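Local coordinates for alkyltransferase-like protein 1 (Schizosaccharomyces pombe, PDB 3GVA) that recognises O6-alkylguanine lesions in DNA, flips the damaged base into a hydrophobic pocket and presents the lesion to nucleotide excision repair, at residues T8-A13 against Q43-L48; A13-P18 against T52-H57; R58-R63 against Y97-P102. All coordinates share one frame; numbering follows the deposited sequence.

Contact 1: residues T8-A13 against Q43-L48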
ATOM      1  N   THR A   8      -0.957  -8.518 -12.777  1.00 19.63           N
ATOM      2  CA  THR A   8      -1.222  -9.737 -12.019  1.00 18.60           C
ATOM      3  C   THR A   8      -0.023 -10.132 -11.154  1.00 18.49           C
ATOM      4  O   THR A   8      -0.188 -10.670 -10.055  1.00 20.51           O
ATOM      5  CB  THR A   8      -1.602 -10.904 -12.960  1.00 20.77           C
ATOM      6  OG1 THR A   8      -0.489 -11.247 -13.795  1.00 28.72           O
ATOM      7  CG2 THR A   8      -2.763 -10.487 -13.855  1.00 18.15           C
ATOM      8  N   LYS A   9       1.179  -9.849 -11.640  1.00 17.62           N
ATOM      9  CA  LYS A   9       2.408 -10.158 -10.908  1.00 18.84           C
ATOM     10  C   LYS A   9       2.505  -9.233  -9.691  1.00 19.34           C
ATOM     11  O   LYS A   9       3.005  -9.614  -8.622  1.00 14.21           O
ATOM     12  CB  LYS A   9       3.615  -9.950 -11.824  1.00 34.59           C
ATOM     13  CG  LYS A   9       4.884 -10.641 -11.354  1.00 44.23           C
ATOM     14  CD  LYS A   9       6.040 -10.392 -12.317  1.00 50.93           C
ATOM     15  CE  LYS A   9       7.234 -11.278 -11.987  1.00 56.00           C
ATOM     16  NZ  LYS A   9       7.656 -11.161 -10.559  1.00 60.32           N
ATOM     17  N   VAL A  10       2.022  -8.004  -9.870  1.00 20.81           N
ATOM     18  CA  VAL A  10       2.017  -7.020  -8.797  1.00 18.88           C
ATOM     19  C   VAL A  10       1.007  -7.466  -7.742  1.00 19.07           C
ATOM     20  O   VAL A  10       1.319  -7.488  -6.551  1.00 15.89           O
ATOM     21  CB  VAL A  10       1.622  -5.621  -9.330  1.00 18.02           C
ATOM     22  CG1 VAL A  10       1.292  -4.692  -8.170  1.00 17.41           C
ATOM     23  CG2 VAL A  10       2.776  -5.034 -10.159  1.00 21.35           C
ATOM     24  N   TYR A  11      -0.203  -7.826  -8.180  1.00 16.46           N
ATOM     25  CA  TYR A  11      -1.231  -8.264  -7.240  1.00 19.43           C
ATOM     26  C   TYR A  11      -0.792  -9.493  -6.463  1.00 16.85           C
ATOM     27  O   TYR A  11      -1.068  -9.593  -5.272  1.00 18.34           O
ATOM     28  CB  TYR A  11      -2.561  -8.527  -7.960  1.00 17.48           C
ATOM     29  CG  TYR A  11      -3.041  -7.324  -8.754  1.00 19.64           C
ATOM     30  CD1 TYR A  11      -2.658  -6.024  -8.390  1.00 20.93           C
ATOM     31  CD2 TYR A  11      -3.861  -7.479  -9.869  1.00 19.74           C
ATOM     32  CE1 TYR A  11      -3.079  -4.913  -9.124  1.00 17.34           C
ATOM     33  CE2 TYR A  11      -4.294  -6.378 -10.607  1.00 19.49           C
ATOM     34  CZ  TYR A  11      -3.895  -5.101 -10.228  1.00 20.41           C
ATOM     35  OH  TYR A  11      -4.306  -4.013 -10.958  1.00 23.02           O
ATOM     36  N   ASP A  12      -0.100 -10.413  -7.134  1.00 19.87           N
ATOM     37  CA  ASP A  12       0.402 -11.617  -6.483  1.00 22.67           C
ATOM     38  C   ASP A  12       1.341 -11.206  -5.367  1.00 22.02           C
ATOM     39  O   ASP A  12       1.308 -11.761  -4.273  1.00 25.79           O
ATOM     40  CB  ASP A  12       1.197 -12.499  -7.456  1.00 32.40           C
ATOM     41  CG  ASP A  12       0.314 -13.301  -8.374  1.00 40.70           C
ATOM     42  OD1 ASP A  12      -0.734 -13.782  -7.906  1.00 45.82           O
ATOM     43  OD2 ASP A  12       0.676 -13.467  -9.560  1.00 47.29           O
ATOM     44  N   ALA A  13       2.188 -10.227  -5.656  1.00 20.15           N
ATOM     45  CA  ALA A  13       3.145  -9.755  -4.672  1.00 20.36           C
ATOM     46  C   ALA A  13       2.447  -9.109  -3.481  1.00 17.18           C
ATOM     47  O   ALA A  13       2.826  -9.347  -2.335  1.00 18.23           O
ATOM     48  CB  ALA A  13       4.127  -8.769  -5.320  1.00 22.94           C
ATOM     49  N   GLN A  43       0.406   2.263 -10.826  1.00 22.07           N
ATOM     50  CA  GLN A  43      -0.684   2.247 -11.791  1.00 24.51           C
ATOM     51  C   GLN A  43      -1.521   0.979 -11.591  1.00 23.76           C
ATOM     52  O   GLN A  43      -2.752   1.023 -11.585  1.00 20.35           O
ATOM     53  CB  GLN A  43      -0.105   2.288 -13.205  1.00 47.99           C
ATOM     54  CG  GLN A  43      -0.842   3.197 -14.177  1.00 58.51           C
ATOM     55  CD  GLN A  43      -0.879   4.645 -13.717  1.00 61.38           C
ATOM     56  OE1 GLN A  43       0.151   5.225 -13.378  1.00 67.57           O
ATOM     57  NE2 GLN A  43      -2.071   5.236 -13.711  1.00 59.77           N
ATOM     58  N   ALA A  44      -0.849  -0.154 -11.429  1.00 24.85           N
ATOM     59  CA  ALA A  44      -1.549  -1.419 -11.211  1.00 27.15           C
ATOM     60  C   ALA A  44      -2.463  -1.301  -9.997  1.00 26.15           C
ATOM     61  O   ALA A  44      -3.627  -1.705 -10.031  1.00 27.46           O
ATOM     62  CB  ALA A  44      -0.545  -2.547 -10.988  1.00 25.09           C
ATOM     63  N   MET A  45      -1.921  -0.741  -8.921  1.00 28.01           N
ATOM     64  CA  MET A  45      -2.666  -0.581  -7.680  1.00 27.12           C
ATOM     65  C   MET A  45      -3.831   0.381  -7.838  1.00 28.98           C
ATOM     66  O   MET A  45      -4.901   0.181  -7.254  1.00 28.85           O
ATOM     67  CB  MET A  45      -1.732  -0.092  -6.563  1.00 16.98           C
ATOM     68  CG  MET A  45      -0.645  -1.084  -6.213  1.00 18.22           C
ATOM     69  SD  MET A  45      -1.357  -2.718  -5.934  1.00 22.73           S
ATOM     70  CE  MET A  45      -2.207  -2.429  -4.369  1.00 19.79           C
ATOM     71  N   LYS A  46      -3.630   1.419  -8.637  1.00 24.44           N
ATOM     72  CA  LYS A  46      -4.679   2.407  -8.849  1.00 29.98           C
ATOM     73  C   LYS A  46      -5.820   1.894  -9.725  1.00 28.81           C
ATOM     74  O   LYS A  46      -6.934   2.405  -9.655  1.00 29.30           O
ATOM     75  CB  LYS A  46      -4.077   3.689  -9.435  1.00 46.41           C
ATOM     76  CG  LYS A  46      -3.067   4.349  -8.500  1.00 52.42           C
ATOM     77  CD  LYS A  46      -2.593   5.702  -9.013  1.00 57.26           C
ATOM     78  CE  LYS A  46      -3.709   6.739  -8.966  1.00 61.07           C
ATOM     79  NZ  LYS A  46      -3.204   8.123  -9.218  1.00 61.80           N
ATOM     80  N   HIS A  47      -5.554   0.869 -10.526  1.00 33.36           N
ATOM     81  CA  HIS A  47      -6.587   0.313 -11.395  1.00 36.28           C
ATOM     82  C   HIS A  47      -7.391  -0.816 -10.753  1.00 35.16           C
ATOM     83  O   HIS A  47      -8.261  -1.400 -11.396  1.00 35.59           O
ATOM     84  CB  HIS A  47      -5.965  -0.175 -12.707  1.00 68.79           C
ATOM     85  CG  HIS A  47      -5.385   0.924 -13.544  1.00 76.12           C
ATOM     86  ND1 HIS A  47      -4.796   0.696 -14.769  1.00 78.61           N
ATOM     87  CD2 HIS A  47      -5.304   2.260 -13.332  1.00 78.43           C
ATOM     88  CE1 HIS A  47      -4.375   1.842 -15.275  1.00 78.71           C
ATOM     89  NE2 HIS A  47      -4.671   2.807 -14.423  1.00 81.80           N
ATOM     90  N   LEU A  48      -7.107  -1.123  -9.489  1.00 34.92           N
ATOM     91  CA  LEU A  48      -7.819  -2.187  -8.784  1.00 31.55           C
ATOM     92  C   LEU A  48      -9.248  -1.797  -8.453  1.00 33.59           C
ATOM     93  O   LEU A  48      -9.525  -0.649  -8.103  1.00 33.11           O
ATOM     94  CB  LEU A  48      -7.100  -2.559  -7.485  1.00 26.37           C
ATOM     95  CG  LEU A  48      -5.999  -3.619  -7.548  1.00 24.91           C
ATOM     96  CD1 LEU A  48      -5.321  -3.761  -6.178  1.00 20.95           C
ATOM     97  CD2 LEU A  48      -6.604  -4.951  -7.982  1.00 23.49           C
TER

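Contact 2: residues A13-P18 against T52-H57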
ATOM      1  N   ALA A  13       2.188 -10.227  -5.656  1.00 20.15           N
ATOM      2  CA  ALA A  13       3.145  -9.755  -4.672  1.00 20.36           C
ATOM      3  C   ALA A  13       2.447  -9.109  -3.481  1.00 17.18           C
ATOM      4  O   ALA A  13       2.826  -9.347  -2.335  1.00 18.23           O
ATOM      5  CB  ALA A  13       4.127  -8.769  -5.320  1.00 22.94           C
ATOM      6  N   VAL A  14       1.434  -8.291  -3.748  1.00 17.01           N
ATOM      7  CA  VAL A  14       0.706  -7.626  -2.671  1.00 16.33           C
ATOM      8  C   VAL A  14      -0.005  -8.665  -1.787  1.00 16.78           C
ATOM      9  O   VAL A  14      -0.047  -8.535  -0.560  1.00 15.28           O
ATOM     10  CB  VAL A  14      -0.329  -6.613  -3.237  1.00 18.66           C
ATOM     11  CG1 VAL A  14      -1.129  -5.994  -2.098  1.00 16.54           C
ATOM     12  CG2 VAL A  14       0.393  -5.515  -4.029  1.00 17.04           C
ATOM     13  N   CYS A  15      -0.551  -9.700  -2.414  1.00 21.41           N
ATOM     14  CA  CYS A  15      -1.239 -10.758  -1.674  1.00 24.50           C
ATOM     15  C   CYS A  15      -0.282 -11.452  -0.708  1.00 24.91           C
ATOM     16  O   CYS A  15      -0.709 -12.165   0.196  1.00 25.26           O
ATOM     17  CB  CYS A  15      -1.826 -11.798  -2.636  1.00 23.09           C
ATOM     18  SG  CYS A  15      -3.284 -11.240  -3.541  1.00 31.29           S
ATOM     19  N   GLU A  16       1.015 -11.246  -0.903  1.00 25.29           N
ATOM     20  CA  GLU A  16       2.000 -11.857  -0.021  1.00 26.28           C
ATOM     21  C   GLU A  16       2.377 -11.011   1.192  1.00 24.28           C
ATOM     22  O   GLU A  16       2.984 -11.526   2.125  1.00 22.55           O
ATOM     23  CB  GLU A  16       3.254 -12.220  -0.804  1.00 33.42           C
ATOM     24  CG  GLU A  16       3.057 -13.401  -1.722  1.00 37.67           C
ATOM     25  CD  GLU A  16       4.332 -13.780  -2.431  1.00 43.92           C
ATOM     26  OE1 GLU A  16       4.788 -12.999  -3.292  1.00 42.12           O
ATOM     27  OE2 GLU A  16       4.884 -14.858  -2.120  1.00 48.81           O
ATOM     28  N   ILE A  17       2.046  -9.719   1.180  1.00 21.88           N
ATOM     29  CA  ILE A  17       2.348  -8.859   2.334  1.00 18.91           C
ATOM     30  C   ILE A  17       1.567  -9.465   3.499  1.00 19.86           C
ATOM     31  O   ILE A  17       0.349  -9.641   3.419  1.00 19.70           O
ATOM     32  CB  ILE A  17       1.864  -7.395   2.122  1.00 21.73           C
ATOM     33  CG1 ILE A  17       2.465  -6.817   0.837  1.00 21.37           C
ATOM     34  CG2 ILE A  17       2.284  -6.526   3.308  1.00 18.51           C
ATOM     35  CD1 ILE A  17       1.923  -5.445   0.471  1.00 17.57           C
ATOM     36  N   PRO A  18       2.254  -9.805   4.595  1.00 24.71           N
ATOM     37  CA  PRO A  18       1.491 -10.392   5.696  1.00 25.43           C
ATOM     38  C   PRO A  18       0.591  -9.458   6.494  1.00 27.18           C
ATOM     39  O   PRO A  18       0.746  -8.233   6.488  1.00 25.19           O
ATOM     40  CB  PRO A  18       2.575 -11.046   6.554  1.00 23.21           C
ATOM     41  CG  PRO A  18       3.761 -10.190   6.309  1.00 24.01           C
ATOM     42  CD  PRO A  18       3.703  -9.929   4.830  1.00 20.98           C
ATOM     43  N   THR A  52     -11.964  -5.447  -4.676  1.00 27.44           N
ATOM     44  CA  THR A  52     -10.989  -6.515  -4.899  1.00 24.55           C
ATOM     45  C   THR A  52     -10.624  -7.244  -3.610  1.00 24.80           C
ATOM     46  O   THR A  52     -10.784  -6.717  -2.508  1.00 23.63           O
ATOM     47  CB  THR A  52      -9.675  -5.968  -5.488  1.00 19.89           C
ATOM     48  OG1 THR A  52      -8.760  -7.052  -5.704  1.00 20.17           O
ATOM     49  CG2 THR A  52      -9.032  -4.984  -4.517  1.00 18.22           C
ATOM     50  N   HIS A  53     -10.102  -8.454  -3.774  1.00 25.77           N
ATOM     51  CA  HIS A  53      -9.668  -9.299  -2.670  1.00 25.95           C
ATOM     52  C   HIS A  53      -8.213  -8.959  -2.333  1.00 23.12           C
ATOM     53  O   HIS A  53      -7.737  -9.261  -1.243  1.00 21.73           O
ATOM     54  CB  HIS A  53      -9.741 -10.762  -3.093  1.00 31.30           C
ATOM     55  CG  HIS A  53      -8.756 -11.117  -4.166  1.00 35.88           C
ATOM     56  ND1 HIS A  53      -7.511 -11.640  -3.889  1.00 37.45           N
ATOM     57  CD2 HIS A  53      -8.812 -10.969  -5.510  1.00 35.32           C
ATOM     58  CE1 HIS A  53      -6.843 -11.802  -5.018  1.00 38.88           C
ATOM     59  NE2 HIS A  53      -7.610 -11.403  -6.016  1.00 37.52           N
ATOM     60  N   VAL A  54      -7.506  -8.353  -3.285  1.00 19.94           N
ATOM     61  CA  VAL A  54      -6.108  -7.986  -3.070  1.00 21.18           C
ATOM     62  C   VAL A  54      -6.030  -7.021  -1.886  1.00 18.46           C
ATOM     63  O   VAL A  54      -6.762  -6.037  -1.838  1.00 20.96           O
ATOM     64  CB  VAL A  54      -5.508  -7.318  -4.330  1.00 21.57           C
ATOM     65  CG1 VAL A  54      -4.067  -6.901  -4.065  1.00 24.97           C
ATOM     66  CG2 VAL A  54      -5.561  -8.289  -5.505  1.00 23.86           C
ATOM     67  N   PRO A  55      -5.146  -7.298  -0.909  1.00 22.69           N
ATOM     68  CA  PRO A  55      -5.008  -6.428   0.267  1.00 20.49           C
ATOM     69  C   PRO A  55      -4.264  -5.120  -0.005  1.00 20.54           C
ATOM     70  O   PRO A  55      -3.238  -4.836   0.620  1.00 22.30           O
ATOM     71  CB  PRO A  55      -4.275  -7.316   1.266  1.00 20.90           C
ATOM     72  CG  PRO A  55      -3.384  -8.131   0.379  1.00 21.11           C
ATOM     73  CD  PRO A  55      -4.299  -8.501  -0.778  1.00 19.04           C
ATOM     74  N   TRP A  56      -4.809  -4.322  -0.920  1.00 16.14           N
ATOM     75  CA  TRP A  56      -4.219  -3.042  -1.308  1.00 17.94           C
ATOM     76  C   TRP A  56      -3.984  -2.083  -0.148  1.00 17.28           C
ATOM     77  O   TRP A  56      -3.151  -1.183  -0.235  1.00 16.33           O
ATOM     78  CB  TRP A  56      -5.114  -2.348  -2.341  1.00 18.19           C
ATOM     79  CG  TRP A  56      -6.508  -2.129  -1.838  1.00 22.01           C
ATOM     80  CD1 TRP A  56      -7.555  -3.005  -1.907  1.00 17.40           C
ATOM     81  CD2 TRP A  56      -6.982  -0.996  -1.107  1.00 20.74           C
ATOM     82  NE1 TRP A  56      -8.648  -2.490  -1.261  1.00 24.18           N
ATOM     83  CE2 TRP A  56      -8.327  -1.256  -0.759  1.00 23.48           C
ATOM     84  CE3 TRP A  56      -6.401   0.212  -0.709  1.00 19.82           C
ATOM     85  CZ2 TRP A  56      -9.103  -0.351  -0.028  1.00 25.05           C
ATOM     86  CZ3 TRP A  56      -7.172   1.116   0.019  1.00 24.39           C
ATOM     87  CH2 TRP A  56      -8.509   0.826   0.353  1.00 22.40           C
ATOM     88  N   HIS A  57      -4.716  -2.265   0.943  1.00 16.94           N
ATOM     89  CA  HIS A  57      -4.565  -1.366   2.076  1.00 18.84           C
ATOM     90  C   HIS A  57      -3.190  -1.493   2.726  1.00 17.83           C
ATOM     91  O   HIS A  57      -2.775  -0.608   3.476  1.00 13.99           O
ATOM     92  CB  HIS A  57      -5.669  -1.620   3.111  1.00 19.41           C
ATOM     93  CG  HIS A  57      -5.637  -2.992   3.704  1.00 18.60           C
ATOM     94  ND1 HIS A  57      -5.975  -4.120   2.989  1.00 17.70           N
ATOM     95  CD2 HIS A  57      -5.251  -3.425   4.927  1.00 20.54           C
ATOM     96  CE1 HIS A  57      -5.797  -5.189   3.743  1.00 18.77           C
ATOM     97  NE2 HIS A  57      -5.356  -4.797   4.925  1.00 15.09           N
TER

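Contact 3: residues R58-R63 against Y97-P102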
ATOM      1  N   ARG A  58      -2.480  -2.581   2.429  1.00 16.12           N
ATOM      2  CA  ARG A  58      -1.149  -2.791   2.997  1.00 15.09           C
ATOM      3  C   ARG A  58      -0.044  -2.105   2.197  1.00 18.64           C
ATOM      4  O   ARG A  58       1.129  -2.188   2.548  1.00 19.88           O
ATOM      5  CB  ARG A  58      -0.858  -4.289   3.127  1.00 17.80           C
ATOM      6  CG  ARG A  58      -1.750  -4.961   4.164  1.00 20.09           C
ATOM      7  CD  ARG A  58      -1.522  -6.452   4.258  1.00 17.73           C
ATOM      8  NE  ARG A  58      -2.591  -7.073   5.035  1.00 22.66           N
ATOM      9  CZ  ARG A  58      -2.992  -8.333   4.888  1.00 23.70           C
ATOM     10  NH1 ARG A  58      -2.405  -9.120   3.997  1.00 19.69           N
ATOM     11  NH2 ARG A  58      -4.015  -8.788   5.600  1.00 21.47           N
ATOM     12  N   VAL A  59      -0.415  -1.428   1.120  1.00 19.73           N
ATOM     13  CA  VAL A  59       0.565  -0.706   0.312  1.00 21.96           C
ATOM     14  C   VAL A  59       0.393   0.791   0.617  1.00 23.06           C
ATOM     15  O   VAL A  59      -0.692   1.346   0.446  1.00 19.60           O
ATOM     16  CB  VAL A  59       0.349  -0.975  -1.204  1.00 17.59           C
ATOM     17  CG1 VAL A  59       1.444  -0.303  -2.021  1.00 19.71           C
ATOM     18  CG2 VAL A  59       0.366  -2.477  -1.472  1.00 17.87           C
ATOM     19  N   ILE A  60       1.455   1.434   1.099  1.00 20.25           N
ATOM     20  CA  ILE A  60       1.391   2.852   1.443  1.00 25.88           C
ATOM     21  C   ILE A  60       2.559   3.585   0.808  1.00 24.44           C
ATOM     22  O   ILE A  60       3.497   2.951   0.341  1.00 25.47           O
ATOM     23  CB  ILE A  60       1.471   3.064   2.977  1.00 28.25           C
ATOM     24  CG1 ILE A  60       2.824   2.580   3.509  1.00 26.33           C
ATOM     25  CG2 ILE A  60       0.350   2.303   3.665  1.00 35.50           C
ATOM     26  CD1 ILE A  60       3.021   2.823   4.997  1.00 34.51           C
ATOM     27  N   ASN A  61       2.523   4.914   0.789  1.00 26.64           N
ATOM     28  CA  ASN A  61       3.645   5.622   0.194  1.00 27.62           C
ATOM     29  C   ASN A  61       4.851   5.566   1.125  1.00 25.62           C
ATOM     30  O   ASN A  61       4.719   5.324   2.331  1.00 19.59           O
ATOM     31  CB  ASN A  61       3.268   7.067  -0.178  1.00 42.08           C
ATOM     32  CG  ASN A  61       2.701   7.846   0.976  1.00 44.71           C
ATOM     33  OD1 ASN A  61       3.403   8.157   1.934  1.00 48.56           O
ATOM     34  ND2 ASN A  61       1.413   8.179   0.887  1.00 46.86           N
ATOM     35  N   SER A  62       6.028   5.765   0.543  1.00 29.38           N
ATOM     36  CA  SER A  62       7.294   5.708   1.262  1.00 29.21           C
ATOM     37  C   SER A  62       7.395   6.589   2.503  1.00 29.88           C
ATOM     38  O   SER A  62       8.135   6.260   3.437  1.00 28.74           O
ATOM     39  CB  SER A  62       8.437   6.058   0.306  1.00 33.04           C
ATOM     40  OG  SER A  62       8.333   5.298  -0.883  1.00 42.56           O
ATOM     41  N   ARG A  63       6.660   7.698   2.521  1.00 22.68           N
ATOM     42  CA  ARG A  63       6.702   8.611   3.657  1.00 27.46           C
ATOM     43  C   ARG A  63       5.920   8.112   4.871  1.00 28.75           C
ATOM     44  O   ARG A  63       5.982   8.717   5.942  1.00 30.57           O
ATOM     45  CB  ARG A  63       6.176   9.985   3.240  1.00 30.59           C
ATOM     46  CG  ARG A  63       6.888  10.575   2.032  1.00 30.38           C
ATOM     47  CD  ARG A  63       6.456  12.010   1.796  1.00 35.19           C
ATOM     48  NE  ARG A  63       6.974  12.879   2.845  1.00 36.29           N
ATOM     49  CZ  ARG A  63       6.607  14.143   3.022  1.00 36.41           C
ATOM     50  NH1 ARG A  63       5.713  14.696   2.218  1.00 41.70           N
ATOM     51  NH2 ARG A  63       7.142  14.854   3.999  1.00 34.63           N
ATOM     52  N   TYR A  97      -2.915  11.135   7.850  1.00 20.43           N
ATOM     53  CA  TYR A  97      -2.787   9.998   8.745  1.00 20.33           C
ATOM     54  C   TYR A  97      -1.455   9.358   8.390  1.00 19.87           C
ATOM     55  O   TYR A  97      -1.119   9.213   7.213  1.00 20.32           O
ATOM     56  CB  TYR A  97      -3.962   9.042   8.552  1.00 20.41           C
ATOM     57  CG  TYR A  97      -5.229   9.618   9.140  1.00 26.67           C
ATOM     58  CD1 TYR A  97      -5.302   9.925  10.499  1.00 26.15           C
ATOM     59  CD2 TYR A  97      -6.337   9.892   8.343  1.00 31.01           C
ATOM     60  CE1 TYR A  97      -6.444  10.492  11.051  1.00 34.53           C
ATOM     61  CE2 TYR A  97      -7.492  10.463   8.888  1.00 34.65           C
ATOM     62  CZ  TYR A  97      -7.534  10.759  10.242  1.00 35.83           C
ATOM     63  OH  TYR A  97      -8.660  11.322  10.797  1.00 42.99           O
ATOM     64  N   LYS A  98      -0.688   8.984   9.407  1.00 22.21           N
ATOM     65  CA  LYS A  98       0.638   8.433   9.174  1.00 20.88           C
ATOM     66  C   LYS A  98       0.992   7.308  10.132  1.00 18.77           C
ATOM     67  O   LYS A  98       0.368   7.141  11.176  1.00 20.37           O
ATOM     68  CB  LYS A  98       1.659   9.570   9.318  1.00 23.83           C
ATOM     69  CG  LYS A  98       3.106   9.223   9.036  1.00 30.57           C
ATOM     70  CD  LYS A  98       3.989  10.451   9.275  1.00 33.48           C
ATOM     71  CE  LYS A  98       5.439  10.200   8.877  1.00 37.34           C
ATOM     72  NZ  LYS A  98       6.012   8.994   9.544  1.00 42.25           N
ATOM     73  N   LEU A  99       2.005   6.534   9.771  1.00 18.20           N
ATOM     74  CA  LEU A  99       2.452   5.456  10.632  1.00 21.62           C
ATOM     75  C   LEU A  99       3.963   5.340  10.520  1.00 23.74           C
ATOM     76  O   LEU A  99       4.562   5.835   9.561  1.00 24.11           O
ATOM     77  CB  LEU A  99       1.763   4.144  10.242  1.00 19.68           C
ATOM     78  CG  LEU A  99       1.903   3.663   8.797  1.00 23.20           C
ATOM     79  CD1 LEU A  99       3.297   3.122   8.566  1.00 23.49           C
ATOM     80  CD2 LEU A  99       0.866   2.583   8.523  1.00 24.69           C
ATOM     81  N   ASN A 100       4.573   4.705  11.511  1.00 20.32           N
ATOM     82  CA  ASN A 100       6.015   4.517  11.537  1.00 24.87           C
ATOM     83  C   ASN A 100       6.355   3.381  10.566  1.00 22.61           C
ATOM     84  O   ASN A 100       6.235   2.202  10.905  1.00 24.36           O
ATOM     85  CB  ASN A 100       6.445   4.192  12.976  1.00 24.78           C
ATOM     86  CG  ASN A 100       7.922   3.900  13.094  1.00 30.20           C
ATOM     87  OD1 ASN A 100       8.727   4.394  12.305  1.00 31.63           O
ATOM     88  ND2 ASN A 100       8.290   3.102  14.091  1.00 31.80           N
ATOM     89  N   LEU A 101       6.771   3.744   9.354  1.00 23.97           N
ATOM     90  CA  LEU A 101       7.071   2.759   8.310  1.00 25.11           C
ATOM     91  C   LEU A 101       8.047   1.640   8.692  1.00 25.24           C
ATOM     92  O   LEU A 101       7.730   0.462   8.540  1.00 27.56           O
ATOM     93  CB  LEU A 101       7.560   3.465   7.035  1.00 25.42           C
ATOM     94  CG  LEU A 101       7.788   2.558   5.811  1.00 30.78           C
ATOM     95  CD1 LEU A 101       6.474   1.907   5.388  1.00 29.70           C
ATOM     96  CD2 LEU A 101       8.358   3.366   4.665  1.00 30.44           C
ATOM     97  N   PRO A 102       9.246   1.987   9.187  1.00 28.10           N
ATOM     98  CA  PRO A 102      10.202   0.937   9.561  1.00 29.61           C
ATOM     99  C   PRO A 102       9.645  -0.079  10.562  1.00 28.34           C
ATOM    100  O   PRO A 102      10.053  -1.238  10.583  1.00 28.71           O
ATOM    101  CB  PRO A 102      11.394   1.730  10.111  1.00 26.63           C
ATOM    102  CG  PRO A 102      10.786   3.034  10.539  1.00 29.36           C
ATOM    103  CD  PRO A 102       9.809   3.321   9.436  1.00 27.78           C
TER

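Contact 1: residues T8-A13 against Q43-L48
Tyr-11 of helix 3-14 reaches across to the end of helix 38-46 and makes the one hydrogen bond of this contact, from its OH to the backbone O of Ala-44 at 2.6 Å. The hydroxyl stands 38° out of the carbonyl plane, not on a lone pair. The same oxygen also accepts the N-H of His-47, which comes from the opposite face of that plane, so two donors share a carbonyl in the last turn of the helix.

Leu-48 lies over one face of the Tyr-11 ring: its CD2 is 3.7 Å from the ring centroid and only 18° off the normal, a CH-pi contact displaced toward the rim. Met-45 approaches from a different direction, with SD at the ring edge 5.4 Å from the centroid, a Met-aromatic contact. With chi1 at -55°, CG of Tyr-11 stands anti to its own carbonyl carbon, and the ring can then run out toward the other helix although the CB bond does not aim there.

Purely apolar packing fills the space beside the ring. Val-10 points at the other helix and sets CG1 against Ala-44 CB at 4.0 Å and against Met-45 SD at the same distance. Alanine suits this place because its single methyl lets Val-10 and the Tyr-11 edge come close, CE1 to CB 3.9 Å; methionine, bent at chi2 and chi3, rests its sulfur against both, and its chain also meets Val-14 and Tyr-25.

Helix 38-46 is the recognition helix of the helix-turn-helix and carries the arginine finger, Arg-39. The end of this DNA-binding helix is tied to the N-terminal helix by one directional bond set among weak, shape-dependent contacts.

Contact 2: residues A13-P18 against T52-H57
Cys-15 and Val-54 bring the two backbones closest, CA to CA 5.8 Å, where a type I turn from Val-14 to Ile-17 meets a loop that bends at Pro-55, the centre of an inverse gamma turn closed by Trp-56 N and Val-54 O.

The two valines meet at about a right angle, CG1 of Val-14 touching CG1 of Val-54 at 3.7 Å. In each the CG1 branch is anti to the backbone N (chi1 177° and 178°), which turns one methyl into the joint. Branched, compact side chains suit it because they fill space without needing a polar partner.

Pro-55 presents its ring carbons to the turn: CG lies 3.5 Å from Val-14 O, and CD rests 3.9 Å from Cys-15 CA. Cys-15 SG also packs on that CD and stands 3.9 Å from CE1 of His-53, approaching the imidazole obliquely. Val-54 CG2 lies over one face of the same imidazole, toward its rim. Within the loop, Thr-52 OG1 accepts a hydrogen bond from Val-54 N at 3.0 Å, an ST turn. With an alanine at Pro-55, Val-14 and Cys-15 would probably lose the ring carbons that cover them, and the bend would be freer to turn.

Pro-55 begins the Pro-Trp-His-Arg-Val sequence, in which Trp-56 stands where the alkyltransferases carry their acceptor cysteine. Trp-56 packs on helix 73-84; His-57 NE2 is hydrogen-bonded to Glu-85, just beyond that helix. The contact itself is apolar, seating the front of this signature loop on the end of helix 3-14 and the turn that follows, while the loop's own hydrogen bonds keep its form.

Contact 3: residues R58-R63 against Y97-P102
Ile-60 sets its CD1 against two leucines, touching CD1 of Leu-99 at 3.6 Å and CD1 of Leu-101 equally closely. The approaches differ: Ile-60 and Leu-99 meet tip to tip, whereas Ile-60 and Leu-101 slide past each other in opposite directions. With chi1 at 64°, CG1 of Ile-60 sits between its backbone N and carbonyl carbon, a crowded rotamer that carries the long branch to the leucines. Branched aliphatic chains suit the spot, since each offers methyls to the others; Ile-60 and Leu-99 are buried.

Around this centre, two backbone carbonyls of the 58-63 loop receive carbon neighbours. Leu-101 CD2 lies 3.2 Å from Ser-62 O, a tight van der Waals approach. The extended Lys-98 chain, bent only at its last torsion, lays CE 3.3 Å from Arg-63 O. Its ammonium is engaged chiefly by Tyr-90 OH, with a weak bond to Leu-99 O. Lysine fits here because its methylenes can pack on the loop while its charge goes on to a polar partner.

Further out, the frame is mostly backbone. Ile-60 pairs with Ser-23, Leu-99 with Gly-64 and Lys-98 with Tyr-90, the last joining the two short antiparallel strands. Within the loop, Asn-61 OD1 bonds to the hydroxyl of Thr-65 and, weakly, to the N-H of Arg-63, which probably helps hold the loop that bears both carbonyls.

The touching parts, 60-63 and 98-101, run at 90°, and side chains meet side chains and loop carbonyls. An apolar centre with carbonyls at its margin holds the loop that follows the Pro-Trp-His-Arg-Val sequence against the C-terminal strand and the residues beyond it.

Overall arrangement
Contacts 1 and 2 lie side by side, centres about 9 Å apart, and both use helix 3-14; contact 3 stands across the chain's centre, its own centre about 18 Å and 15 Å from theirs. Val-59 bridges them: its CG2 is 3.9 Å from Met-45 CE, and it packs on Val-14 and Ile-17 too. Met-45 CE also lies 3.5 Å from Trp-56 CB, linking the recognition helix to the signature loop. Contact 1 lies nearest Tyr-25, whose role in flipping is inferred: the side chains of Met-45 and Tyr-25 are about 4 Å apart. Tyr-97 of contact 3 touches Arg-69, which probes the flipped base. The contacts probably help hold the structure round these residues.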